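Local coordinates for protein putative cytidylyltransferase (Burkholderia pseudomallei, PDB 5X9Q) that probably transfers the adenylyl group of ATP to D-glycero-beta-D-manno-heptose 1-phosphate, giving ADP-heptose and diphosphate, at residues C65-V70 and V103-G108. Numbering follows the deposited sequence.
Sequences CLIVGV and VDWVVG
V68 and V107 sit on neighbouring parallel strands of the Rossmann-like α/β sheet of the nucleotidyltransferases, where strand 105-109 is one outer strand of the chain's sheet and strand 65-71 its inner neighbour. Backbone bonds zip the two together: V68 N gives to W105 O at 2.9 Å, V107 N to V68 O, and V70 N to V107 O at 2.7 Å. On its other side 65-70 pairs with strand 38-43, joining the edge strand to the centre of the sheet.

At the start of the pair the ladder changes character. L66 O is gripped twice, by D104 N at 2.9 Å and by W105 N at 3.2 Å. Here L66 N is met by a side chain, not a backbone carbonyl: D104, with CG beside its own backbone N (chi1 -61°), brings OD2 to within 2.9 Å of L66 N, which meets it on the anti side. K60 forms a salt bridge to the same oxygen, which would favour the ionised carboxylate.

Apolar side chains meet on both faces of the pair. On one, V70 CG2 packs on V106 CG1 at 3.7 Å while V68 CG2 lies against both methyls of V103, the two side chains crossing at about a right angle, and helix 90-98 covers V70 and V106. On the other, I67 packs on L27 and L34, W105 on M30 and L34, and C65 SG approaches the indole at its edge, 4.0 Å from W105 CD1.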
loop_
_atom_site.group_PDB
_atom_site.type_symbol
_atom_site.label_atom_id
_atom_site.label_comp_id
_atom_site.label_asym_id
_atom_site.label_seq_id
_atom_site.Cartn_x
_atom_site.Cartn_y
_atom_site.Cartn_z
ATOM N N CYS A 65 -0.637 17.839 3.549
ATOM C CA CYS A 65 0.280 17.067 4.354
ATOM C C CYS A 65 -0.510 16.068 5.194
ATOM O O CYS A 65 -1.492 16.447 5.842
ATOM C CB CYS A 65 1.086 18.028 5.227
ATOM S SG CYS A 65 2.133 17.218 6.358
ATOM N N LEU A 66 -0.109 14.801 5.191
ATOM C CA LEU A 66 -0.880 13.807 5.910
ATOM C C LEU A 66 -0.045 13.058 6.915
ATOM O O LEU A 66 0.906 12.362 6.550
ATOM C CB LEU A 66 -1.515 12.813 4.952
ATOM C CG LEU A 66 -2.255 11.661 5.636
ATOM C CD1 LEU A 66 -3.414 12.165 6.513
ATOM C CD2 LEU A 66 -2.733 10.589 4.626
ATOM N N ILE A 67 -0.458 13.162 8.176
ATOM C CA ILE A 67 0.188 12.468 9.278
ATOM C C ILE A 67 -0.715 11.344 9.778
ATOM O O ILE A 67 -1.911 11.548 10.000
ATOM C CB ILE A 67 0.506 13.450 10.441
ATOM C CG1 ILE A 67 1.272 14.668 9.924
ATOM C CG2 ILE A 67 1.255 12.746 11.557
ATOM C CD1 ILE A 67 1.627 15.672 10.993
ATOM N N VAL A 68 -0.146 10.156 9.960
ATOM C CA VAL A 68 -0.890 9.024 10.505
ATOM C C VAL A 68 -0.323 8.606 11.876
ATOM O O VAL A 68 0.878 8.379 12.025
ATOM C CB VAL A 68 -0.856 7.839 9.541
ATOM C CG1 VAL A 68 -1.801 6.753 10.012
ATOM C CG2 VAL A 68 -1.245 8.310 8.133
ATOM N N GLY A 69 -1.183 8.565 12.890
ATOM C CA GLY A 69 -0.799 8.097 14.211
ATOM C C GLY A 69 -1.106 6.619 14.383
ATOM O O GLY A 69 -2.205 6.144 14.052
ATOM N N VAL A 70 -0.140 5.873 14.894
ATOM C CA VAL A 70 -0.323 4.421 14.969
ATOM C C VAL A 70 -0.183 3.889 16.393
ATOM O O VAL A 70 0.874 4.028 17.024
ATOM C CB VAL A 70 0.668 3.704 14.059
ATOM C CG1 VAL A 70 0.474 2.201 14.151
ATOM C CG2 VAL A 70 0.486 4.192 12.632
ATOM N N VAL A 103 0.825 9.055 2.175
ATOM C CA VAL A 103 1.180 9.348 3.568
ATOM C C VAL A 103 2.483 10.123 3.618
ATOM O O VAL A 103 3.435 9.758 2.932
ATOM C CB VAL A 103 1.352 8.031 4.430
ATOM C CG1 VAL A 103 1.932 8.353 5.811
ATOM C CG2 VAL A 103 0.052 7.274 4.600
ATOM N N ASP A 104 2.565 11.177 4.418
ATOM C CA ASP A 104 3.845 11.880 4.543
ATOM C C ASP A 104 4.607 11.520 5.815
ATOM O O ASP A 104 5.822 11.376 5.789
ATOM C CB ASP A 104 3.636 13.390 4.503
ATOM C CG ASP A 104 3.019 13.836 3.200
ATOM O OD1 ASP A 104 3.764 13.935 2.193
ATOM O OD2 ASP A 104 1.785 14.049 3.170
ATOM N N TRP A 105 3.900 11.348 6.925
ATOM C CA TRP A 105 4.574 11.104 8.193
ATOM C C TRP A 105 3.810 10.069 8.990
ATOM O O TRP A 105 2.592 10.128 9.070
ATOM C CB TRP A 105 4.714 12.402 9.016
ATOM C CG TRP A 105 5.439 13.510 8.279
ATOM C CD1 TRP A 105 4.883 14.627 7.692
ATOM C CD2 TRP A 105 6.844 13.581 8.013
ATOM N NE1 TRP A 105 5.863 15.385 7.103
ATOM C CE2 TRP A 105 7.073 14.768 7.285
ATOM C CE3 TRP A 105 7.936 12.762 8.333
ATOM C CZ2 TRP A 105 8.348 15.148 6.861
ATOM C CZ3 TRP A 105 9.200 13.145 7.914
ATOM C CH2 TRP A 105 9.396 14.328 7.192
ATOM N N VAL A 106 4.529 9.123 9.584
ATOM C CA VAL A 106 3.907 8.113 10.438
ATOM C C VAL A 106 4.517 8.205 11.845
ATOM O O VAL A 106 5.745 8.123 12.004
ATOM C CB VAL A 106 4.084 6.681 9.868
ATOM C CG1 VAL A 106 3.292 5.669 10.689
ATOM C CG2 VAL A 106 3.654 6.640 8.382
ATOM N N VAL A 107 3.650 8.398 12.843
ATOM C CA VAL A 107 4.049 8.556 14.248
ATOM C C VAL A 107 3.354 7.531 15.131
ATOM O O VAL A 107 2.139 7.346 15.022
ATOM C CB VAL A 107 3.671 9.934 14.800
ATOM C CG1 VAL A 107 3.990 10.005 16.277
ATOM C CG2 VAL A 107 4.413 10.981 14.086
ATOM N N GLY A 108 4.100 6.863 16.002
ATOM C CA GLY A 108 3.476 5.978 16.980
ATOM C C GLY A 108 3.062 6.713 18.246
ATOM O O GLY A 108 3.689 7.706 18.606
#